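TetR-family transcriptional regulator (Streptomyces coelicolor, PDB 2G7L) probably binds operator DNA as a homodimer through a helix-turn-helix domain and regulates transcription, perhaps in response to a small-molecule ligand. Local coordinates at residues Thr98-Val103 with Asp155-Ala160; Asp88-Leu93 with Trp212-Leu217; Glu133-Ser138 with Ala143-Gly148. One frame throughout, in Å; residues are numbered along the deposited sequence.

Contact 1: residues Thr98-Val103 with Asp155-Ala160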
loop_
_atom_site.group_PDB
_atom_site.type_symbol
_atom_site.label_atom_id
_atom_site.label_comp_id
_atom_site.label_asym_id
_atom_site.label_seq_id
_atom_site.Cartn_x
_atom_site.Cartn_y
_atom_site.Cartn_z
ATOM N N THR A 98 10.204 -8.895 8.722
ATOM C CA THR A 98 9.160 -9.816 9.165
ATOM C C THR A 98 8.490 -9.398 10.473
ATOM O O THR A 98 7.249 -9.403 10.572
ATOM C CB THR A 98 9.727 -11.269 9.239
ATOM O OG1 THR A 98 10.175 -11.612 7.939
ATOM C CG2 THR A 98 8.703 -12.296 9.667
ATOM N N SER A 99 9.273 -9.031 11.478
ATOM C CA SER A 99 8.658 -8.627 12.725
ATOM C C SER A 99 7.956 -7.310 12.583
ATOM O O SER A 99 6.883 -7.185 13.135
ATOM C CB SER A 99 9.605 -8.717 13.946
ATOM O OG SER A 99 10.843 -8.082 13.749
ATOM N N TYR A 100 8.479 -6.356 11.809
ATOM C CA TYR A 100 7.668 -5.187 11.446
ATOM C C TYR A 100 6.339 -5.613 10.863
ATOM O O TYR A 100 5.270 -5.204 11.348
ATOM C CB TYR A 100 8.418 -4.303 10.482
ATOM C CG TYR A 100 7.631 -3.156 9.889
ATOM C CD1 TYR A 100 7.383 -2.001 10.636
ATOM C CD2 TYR A 100 7.191 -3.179 8.535
ATOM C CE1 TYR A 100 6.696 -0.912 10.103
ATOM C CE2 TYR A 100 6.523 -2.070 7.985
ATOM C CZ TYR A 100 6.272 -0.949 8.780
ATOM O OH TYR A 100 5.618 0.151 8.288
ATOM N N THR A 101 6.379 -6.495 9.861
ATOM C CA THR A 101 5.177 -6.983 9.182
ATOM C C THR A 101 4.179 -7.676 10.133
ATOM O O THR A 101 2.980 -7.479 10.019
ATOM C CB THR A 101 5.539 -7.941 7.993
ATOM O OG1 THR A 101 6.344 -7.230 7.052
ATOM C CG2 THR A 101 4.294 -8.393 7.266
ATOM N N LEU A 102 4.696 -8.490 11.047
ATOM C CA LEU A 102 3.858 -9.174 12.029
ATOM C C LEU A 102 3.165 -8.187 12.976
ATOM O O LEU A 102 2.039 -8.417 13.344
ATOM C CB LEU A 102 4.702 -10.175 12.832
ATOM C CG LEU A 102 5.030 -11.443 12.025
ATOM C CD1 LEU A 102 6.219 -12.158 12.633
ATOM C CD2 LEU A 102 3.828 -12.381 11.850
ATOM N N VAL A 103 3.802 -7.080 13.335
ATOM C CA VAL A 103 3.006 -6.066 14.059
ATOM C C VAL A 103 1.915 -5.439 13.207
ATOM O O VAL A 103 0.812 -5.291 13.658
ATOM C CB VAL A 103 3.794 -5.071 15.028
ATOM C CG1 VAL A 103 5.304 -5.175 14.955
ATOM C CG2 VAL A 103 3.250 -3.616 15.059
ATOM N N ASP A 155 6.311 -1.858 1.040
ATOM C CA ASP A 155 5.868 -3.163 0.542
ATOM C C ASP A 155 5.248 -3.997 1.667
ATOM O O ASP A 155 4.177 -4.608 1.475
ATOM C CB ASP A 155 7.070 -3.874 -0.090
ATOM C CG ASP A 155 6.780 -5.349 -0.459
ATOM O OD1 ASP A 155 5.853 -5.589 -1.306
ATOM O OD2 ASP A 155 7.487 -6.242 0.092
ATOM N N ALA A 156 5.889 -4.046 2.840
ATOM C CA ALA A 156 5.316 -4.801 3.955
ATOM C C ALA A 156 4.015 -4.155 4.407
ATOM O O ALA A 156 3.010 -4.823 4.649
ATOM C CB ALA A 156 6.328 -4.893 5.153
ATOM N N THR A 157 4.034 -2.828 4.468
ATOM C CA THR A 157 2.882 -2.050 4.875
ATOM C C THR A 157 1.731 -2.238 3.927
ATOM O O THR A 157 0.612 -2.399 4.378
ATOM C CB THR A 157 3.206 -0.544 4.890
ATOM O OG1 THR A 157 4.421 -0.316 5.631
ATOM C CG2 THR A 157 2.082 0.258 5.506
ATOM N N ALA A 158 1.981 -2.159 2.600
ATOM C CA ALA A 158 0.893 -2.397 1.605
ATOM C C ALA A 158 0.330 -3.791 1.757
ATOM O O ALA A 158 -0.877 -3.961 1.713
ATOM C CB ALA A 158 1.362 -2.131 0.169
ATOM N N THR A 159 1.167 -4.777 1.984
ATOM C CA THR A 159 0.676 -6.172 2.124
ATOM C C THR A 159 -0.133 -6.417 3.407
ATOM O O THR A 159 -1.089 -7.213 3.433
ATOM C CB THR A 159 1.824 -7.227 2.028
ATOM O OG1 THR A 159 2.489 -7.126 0.754
ATOM C CG2 THR A 159 1.270 -8.673 2.136
ATOM N N ALA A 160 0.300 -5.794 4.501
ATOM C CA ALA A 160 -0.473 -5.856 5.766
ATOM C C ALA A 160 -1.810 -5.088 5.661
ATOM O O ALA A 160 -2.817 -5.507 6.236
ATOM C CB ALA A 160 0.385 -5.333 6.939
#

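Contact 2: residues Asp88-Leu93 with Trp212-Leu217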
loop_
_atom_site.group_PDB
_atom_site.type_symbol
_atom_site.label_atom_id
_atom_site.label_comp_id
_atom_site.label_asym_id
_atom_site.label_seq_id
_atom_site.Cartn_x
_atom_site.Cartn_y
_atom_site.Cartn_z
ATOM N N ASP A 88 25.079 -12.336 9.258
ATOM C CA ASP A 88 25.020 -11.480 8.042
ATOM C C ASP A 88 23.665 -11.028 7.434
ATOM O O ASP A 88 22.583 -11.570 7.711
ATOM C CB ASP A 88 26.153 -11.642 6.993
ATOM C CG ASP A 88 26.869 -10.253 6.666
ATOM O OD1 ASP A 88 27.650 -10.198 5.697
ATOM O OD2 ASP A 88 26.673 -9.214 7.366
ATOM N N TRP A 89 23.819 -9.994 6.611
ATOM C CA TRP A 89 22.934 -8.851 6.586
ATOM C C TRP A 89 21.556 -9.153 6.007
ATOM O O TRP A 89 20.542 -8.671 6.516
ATOM C CB TRP A 89 23.642 -7.712 5.849
ATOM C CG TRP A 89 23.902 -8.027 4.388
ATOM C CD1 TRP A 89 25.069 -8.510 3.833
ATOM C CD2 TRP A 89 22.975 -7.882 3.305
ATOM N NE1 TRP A 89 24.922 -8.644 2.468
ATOM C CE2 TRP A 89 23.640 -8.296 2.123
ATOM C CE3 TRP A 89 21.641 -7.440 3.214
ATOM C CZ2 TRP A 89 23.009 -8.297 0.869
ATOM C CZ3 TRP A 89 21.025 -7.458 1.985
ATOM C CH2 TRP A 89 21.709 -7.874 0.822
ATOM N N ARG A 90 21.522 -10.005 4.983
ATOM C CA ARG A 90 20.315 -10.237 4.190
ATOM C C ARG A 90 19.308 -11.020 4.990
ATOM O O ARG A 90 18.117 -10.718 4.983
ATOM C CB ARG A 90 20.660 -10.951 2.857
ATOM C CG ARG A 90 19.470 -11.150 1.974
ATOM C CD ARG A 90 19.852 -11.463 0.569
ATOM N NE ARG A 90 18.679 -11.816 -0.213
ATOM C CZ ARG A 90 18.487 -11.419 -1.473
ATOM N NH1 ARG A 90 19.413 -10.665 -2.075
ATOM N NH2 ARG A 90 17.382 -11.796 -2.146
ATOM N N GLU A 91 19.794 -12.036 5.681
ATOM C CA GLU A 91 18.934 -12.837 6.554
ATOM C C GLU A 91 18.380 -12.049 7.784
ATOM O O GLU A 91 17.215 -12.248 8.215
ATOM C CB GLU A 91 19.728 -14.052 7.030
ATOM C CG GLU A 91 19.064 -14.864 8.156
ATOM C CD GLU A 91 20.091 -15.685 8.962
ATOM O OE1 GLU A 91 21.216 -15.163 9.221
ATOM O OE2 GLU A 91 19.759 -16.854 9.334
ATOM N N GLN A 92 19.226 -11.197 8.360
ATOM C CA GLN A 92 18.840 -10.365 9.492
ATOM C C GLN A 92 17.897 -9.245 9.041
ATOM O O GLN A 92 16.942 -8.967 9.724
ATOM C CB GLN A 92 20.071 -9.713 10.100
ATOM C CG GLN A 92 20.960 -10.603 11.024
ATOM C CD GLN A 92 22.246 -9.877 11.389
ATOM O OE1 GLN A 92 22.373 -9.308 12.488
ATOM N NE2 GLN A 92 23.190 -9.848 10.451
ATOM N N LEU A 93 18.183 -8.598 7.907
ATOM C CA LEU A 93 17.180 -7.737 7.194
ATOM C C LEU A 93 15.822 -8.423 7.069
ATOM O O LEU A 93 14.786 -7.898 7.457
ATOM C CB LEU A 93 17.675 -7.337 5.793
ATOM C CG LEU A 93 17.556 -5.880 5.301
ATOM C CD1 LEU A 93 17.374 -5.895 3.850
ATOM C CD2 LEU A 93 16.503 -4.992 5.956
ATOM N N TRP A 212 8.805 -14.195 -1.125
ATOM C CA TRP A 212 9.165 -13.827 -2.502
ATOM C C TRP A 212 9.355 -12.321 -2.714
ATOM O O TRP A 212 10.338 -11.931 -3.294
ATOM C CB TRP A 212 8.109 -14.391 -3.505
ATOM C CG TRP A 212 8.545 -14.248 -4.920
ATOM C CD1 TRP A 212 9.567 -14.920 -5.525
ATOM C CD2 TRP A 212 8.008 -13.347 -5.915
ATOM N NE1 TRP A 212 9.704 -14.508 -6.814
ATOM C CE2 TRP A 212 8.760 -13.559 -7.102
ATOM C CE3 TRP A 212 6.967 -12.386 -5.916
ATOM C CZ2 TRP A 212 8.521 -12.856 -8.285
ATOM C CZ3 TRP A 212 6.755 -11.653 -7.070
ATOM C CH2 TRP A 212 7.506 -11.921 -8.264
ATOM N N SER A 213 8.447 -11.425 -2.298
ATOM C CA SER A 213 8.775 -10.036 -2.699
ATOM C C SER A 213 9.976 -9.400 -1.963
ATOM O O SER A 213 10.649 -8.436 -2.451
ATOM C CB SER A 213 7.557 -9.134 -2.634
ATOM O OG SER A 213 7.158 -8.987 -1.324
ATOM N N PHE A 214 10.265 -9.905 -0.783
ATOM C CA PHE A 214 11.512 -9.499 -0.116
ATOM C C PHE A 214 12.740 -9.729 -1.029
ATOM O O PHE A 214 13.530 -8.804 -1.350
ATOM C CB PHE A 214 11.675 -10.250 1.233
ATOM C CG PHE A 214 13.031 -10.013 1.873
ATOM C CD1 PHE A 214 13.254 -8.889 2.660
ATOM C CD2 PHE A 214 14.106 -10.858 1.616
ATOM C CE1 PHE A 214 14.554 -8.649 3.206
ATOM C CE2 PHE A 214 15.399 -10.611 2.162
ATOM C CZ PHE A 214 15.599 -9.522 2.961
ATOM N N ASP A 215 12.879 -10.969 -1.485
ATOM C CA ASP A 215 13.943 -11.306 -2.508
ATOM C C ASP A 215 13.823 -10.519 -3.785
ATOM O O ASP A 215 14.794 -9.968 -4.260
ATOM C CB ASP A 215 13.890 -12.814 -2.795
ATOM C CG ASP A 215 14.387 -13.623 -1.619
ATOM O OD1 ASP A 215 15.390 -13.150 -1.044
ATOM O OD2 ASP A 215 13.813 -14.703 -1.289
ATOM N N VAL A 216 12.612 -10.372 -4.306
ATOM C CA VAL A 216 12.440 -9.577 -5.523
ATOM C C VAL A 216 12.965 -8.186 -5.297
ATOM O O VAL A 216 13.672 -7.588 -6.143
ATOM C CB VAL A 216 10.884 -9.504 -5.928
ATOM C CG1 VAL A 216 10.641 -8.523 -6.990
ATOM C CG2 VAL A 216 10.388 -10.835 -6.273
ATOM N N LEU A 217 12.581 -7.622 -4.142
ATOM C CA LEU A 217 12.933 -6.232 -3.890
ATOM C C LEU A 217 14.410 -6.105 -3.620
ATOM O O LEU A 217 15.074 -5.201 -4.154
ATOM C CB LEU A 217 12.103 -5.709 -2.683
ATOM C CG LEU A 217 10.692 -5.274 -3.146
ATOM C CD1 LEU A 217 9.824 -5.195 -1.964
ATOM C CD2 LEU A 217 10.817 -3.861 -3.797
#

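Contact 3: residues Glu133-Ser138 with Ala143-Gly148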
loop_
_atom_site.group_PDB
_atom_site.type_symbol
_atom_site.label_atom_id
_atom_site.label_comp_id
_atom_site.label_asym_id
_atom_site.label_seq_id
_atom_site.Cartn_x
_atom_site.Cartn_y
_atom_site.Cartn_z
ATOM N N GLU A 133 21.156 0.173 7.951
ATOM C CA GLU A 133 22.446 -0.396 8.355
ATOM C C GLU A 133 22.684 -1.738 7.672
ATOM O O GLU A 133 23.736 -1.988 7.104
ATOM C CB GLU A 133 22.377 -0.648 9.877
ATOM C CG GLU A 133 23.707 -0.740 10.602
ATOM C CD GLU A 133 23.531 -1.319 12.025
ATOM O OE1 GLU A 133 24.347 -2.206 12.378
ATOM O OE2 GLU A 133 22.560 -0.953 12.764
ATOM N N LEU A 134 21.711 -2.619 7.830
ATOM C CA LEU A 134 21.741 -3.953 7.245
ATOM C C LEU A 134 21.770 -3.889 5.708
ATOM O O LEU A 134 22.623 -4.489 5.043
ATOM C CB LEU A 134 20.522 -4.729 7.723
ATOM C CG LEU A 134 20.540 -5.153 9.187
ATOM C CD1 LEU A 134 19.295 -5.927 9.566
ATOM C CD2 LEU A 134 21.752 -6.078 9.506
ATOM N N LEU A 135 20.833 -3.155 5.126
ATOM C CA LEU A 135 20.802 -3.104 3.675
ATOM C C LEU A 135 22.111 -2.606 3.099
ATOM O O LEU A 135 22.546 -3.021 2.026
ATOM C CB LEU A 135 19.598 -2.260 3.156
ATOM C CG LEU A 135 19.361 -2.345 1.630
ATOM C CD1 LEU A 135 19.198 -3.834 1.071
ATOM C CD2 LEU A 135 18.231 -1.426 1.190
ATOM N N ALA A 136 22.718 -1.655 3.782
ATOM C CA ALA A 136 23.974 -1.015 3.320
ATOM C C ALA A 136 25.185 -2.034 3.170
ATOM O O ALA A 136 26.086 -1.801 2.351
ATOM C CB ALA A 136 24.357 0.139 4.289
ATOM N N ARG A 137 25.127 -3.126 3.933
ATOM C CA ARG A 137 26.180 -4.159 3.986
ATOM C C ARG A 137 26.246 -4.895 2.654
ATOM O O ARG A 137 27.271 -5.500 2.315
ATOM C CB ARG A 137 25.923 -5.123 5.174
ATOM C CG ARG A 137 26.005 -4.385 6.559
ATOM C CD ARG A 137 25.918 -5.208 7.874
ATOM N NE ARG A 137 26.227 -4.344 9.046
ATOM C CZ ARG A 137 25.850 -4.561 10.312
ATOM N NH1 ARG A 137 26.182 -3.699 11.255
ATOM N NH2 ARG A 137 25.118 -5.613 10.658
ATOM N N SER A 138 25.138 -4.823 1.890
ATOM C CA SER A 138 25.075 -5.407 0.559
ATOM C C SER A 138 26.203 -4.828 -0.313
ATOM O O SER A 138 26.526 -5.415 -1.329
ATOM C CB SER A 138 23.718 -5.051 -0.094
ATOM O OG SER A 138 23.715 -3.666 -0.512
ATOM N N ALA A 143 22.466 5.636 -2.740
ATOM C CA ALA A 143 21.169 6.083 -3.259
ATOM C C ALA A 143 20.174 4.924 -3.269
ATOM O O ALA A 143 19.002 5.078 -2.902
ATOM C CB ALA A 143 21.310 6.689 -4.623
ATOM N N GLN A 144 20.668 3.733 -3.612
ATOM C CA GLN A 144 19.867 2.524 -3.710
ATOM C C GLN A 144 19.514 2.009 -2.352
ATOM O O GLN A 144 18.411 1.421 -2.127
ATOM C CB GLN A 144 20.612 1.447 -4.490
ATOM C CG GLN A 144 20.710 1.822 -5.956
ATOM C CD GLN A 144 21.828 1.082 -6.717
ATOM O OE1 GLN A 144 22.601 1.713 -7.425
ATOM N NE2 GLN A 144 21.866 -0.230 -6.606
ATOM N N VAL A 145 20.432 2.170 -1.396
ATOM C CA VAL A 145 20.020 1.741 -0.036
ATOM C C VAL A 145 18.986 2.707 0.599
ATOM O O VAL A 145 18.123 2.264 1.280
ATOM C CB VAL A 145 21.169 1.168 0.890
ATOM C CG1 VAL A 145 22.568 1.079 0.222
ATOM C CG2 VAL A 145 21.089 1.574 2.332
ATOM N N ALA A 146 19.081 3.984 0.278
ATOM C CA ALA A 146 18.217 5.038 0.782
ATOM C C ALA A 146 16.778 4.909 0.219
ATOM O O ALA A 146 15.841 4.875 1.001
ATOM C CB ALA A 146 18.846 6.437 0.393
ATOM N N TRP A 147 16.628 4.812 -1.125
ATOM C CA TRP A 147 15.329 4.572 -1.755
ATOM C C TRP A 147 14.839 3.152 -1.514
ATOM O O TRP A 147 13.625 2.898 -1.413
ATOM C CB TRP A 147 15.386 4.939 -3.234
ATOM C CG TRP A 147 15.522 6.423 -3.492
ATOM C CD1 TRP A 147 15.934 7.360 -2.623
ATOM C CD2 TRP A 147 15.245 7.113 -4.729
ATOM N NE1 TRP A 147 15.980 8.634 -3.251
ATOM C CE2 TRP A 147 15.559 8.477 -4.543
ATOM C CE3 TRP A 147 14.736 6.706 -5.967
ATOM C CZ2 TRP A 147 15.377 9.448 -5.560
ATOM C CZ3 TRP A 147 14.585 7.646 -6.961
ATOM C CH2 TRP A 147 14.903 8.994 -6.759
ATOM N N GLY A 148 15.761 2.215 -1.307
ATOM C CA GLY A 148 15.375 0.852 -1.081
ATOM C C GLY A 148 14.661 0.573 0.220
ATOM O O GLY A 148 13.723 -0.212 0.293
#

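Contact 1: residues Thr98-Val103 with Asp155-Ala160
Tyr100 and Thr101, neighbours on helix 89-106, meet Ala156 and Thr157, neighbours on helix 142-161, inside the all-helical C-terminal domain of this TetR-family regulator. The two segments run nearly side by side in the same direction, their axes 30° apart and 9.4 Å from each other at closest approach. Alanine at position 156 lets the backbones come near: the CA atoms of Thr101 and Ala156 are the closest pair across the contact.

Tyr100 CB leaves the helix toward the partner segment, and with CG anti to the backbone N (chi1 172°) the ring is carried across the gap toward helix 142-161. CD2 then lies 3.9 Å from the methyl CB of Ala156, which sits at the ring edge, near its plane. CE2, one atom further out, is near both the methyl of Ala156 (CB, 4.0 Å) and Thr157 OG1. At the tip, the phenol OH donates a hydrogen bond of 3.0 Å to Thr157 OG1, which also lies near the ring plane. This bond ties down the outer end of the ring, while the alanine methyl borders the same side chain nearer its root.

Thr157 OG1 is hydrogen-bonded in addition to Leu153 O, one turn back on its own helix, so the hydroxyl has two hydrogen-bond partners. Ala111, Ala114 and Leu115 of helix 108-116 pack on the threonine, and both residues of the polar pair are buried. Thr101 likewise turns its hydroxyl back to Leu97 O. Its OG1 stands beside the backbone N and anti to the carbonyl carbon (chi1 -60°), which sets it against Ala156 CB; the modelled 3.0 Å is shorter than a comfortable van der Waals contact, so its exact length is doubtful.

Contact 2: residues Asp88-Leu93 with Trp212-Leu217
Arg90 and Phe214 approach each other obliquely, the guanidinium and phenyl planes almost perpendicular at 86°, while the arginine passes beyond the ring to reach Asp215. Its side chain, extended from CG to NE, brings NH2 to within 2.6 Å of Asp215 OD1. This hydrogen-bonded salt bridge is nearly straight, with an N-H...O angle of 171°. The oxygen lies in the guanidinium plane but is approached on its anti side, 27° out of the carboxylate plane. Asp215 OD2 pairs with Arg94, one turn further along, so the carboxylate joins two arginines, while Arg90 NH1 bonds to Asn219.

Phe214, its CG anti to the backbone N, pushes its ring between the two helices. CZ comes 3.4 Å from Arg90 O, and CE1 lies 4.0 Å from Leu93 CD1. The ring lies in the gap between the segments, whose axes are 11.8 Å apart at closest approach, next to the salt bridge.

The contact joins the start of helix 89-106 to helix 206-223, the two segments being nearer antiparallel than parallel. Leu93 continues inward onto helices 122-136 and 142-161, and the outer side of 212-217 faces the second subunit, where Trp212 NE1 bonds to Thr224 O of that chain.

Contact 3: residues Glu133-Ser138 with Ala143-Gly148
Leu135 and Val145 meet near the closed end of a helical hairpin, in which helix 122-136 and helix 142-161 are joined by a short turn within the TetR-type C-terminal domain. Their side chains slide past each other in opposite directions. Leu135 CD2 touches Val145 CB at 3.9 Å and lies 3.7 Å from Val145 O, so the methyl rests against both the side chain and the backbone of helix 142-161. The leucine reaches there because its CG stands anti to the backbone N (chi1 -171°), directing the branch across the gap. Further along, the same CD2 lies 4.2 Å from Gly148 C; the bare glycine leaves the helix surface low where the methyl arrives.

Val145 in turn meets Ala136. Val145 CG2 lies 4.1 Å from Ala136 CB. It also approaches Ala136 N, while CG1 meets Ala136 CA; the small alanine allows the valine branches to lie close to the backbone. No hydrogen bond crosses between the segments, and the contact is made by apolar groups and backbone atoms.

In the next shell, Val149 and Leu152 of helix 142-161 also pack on Leu135, and Leu132 packs on Val145. Trp147, pointing away from 133-138, forms a cation-pi contact with Arg209 of the second subunit, and Val145 also packs on His197 of that subunit. Ser138 fastens the end of the first arm: its OG is hydrogen-bonded to Ala140 N in the turn. Leu135 O receives the backbone N of Ser138 and also Ser138 OG, at 2.9 Å and with a C=O...OG angle of 173°.

All three contacts lie in the C-terminal helical domain and are nested along the chain: contact 3 closes the shortest loop, within that of contact 1, which lies within that of contact 2. Contacts 1 and 2 share helix 89-106, and contacts 1 and 3 share helix 142-161. Centres of contacts 2 and 3 are about 11 Å apart, and Trp89 packs on Arg137 and Ser138. Contacts 1 and 2, about 13 Å apart, meet through a probable Asp155-Ser213 hydrogen bond; contacts 1 and 3, centres about 18 Å and nearest atoms about 8 Å apart, do not touch. Each reaches the second subunit, so the same helices build the domain core and contribute to the dimer interface.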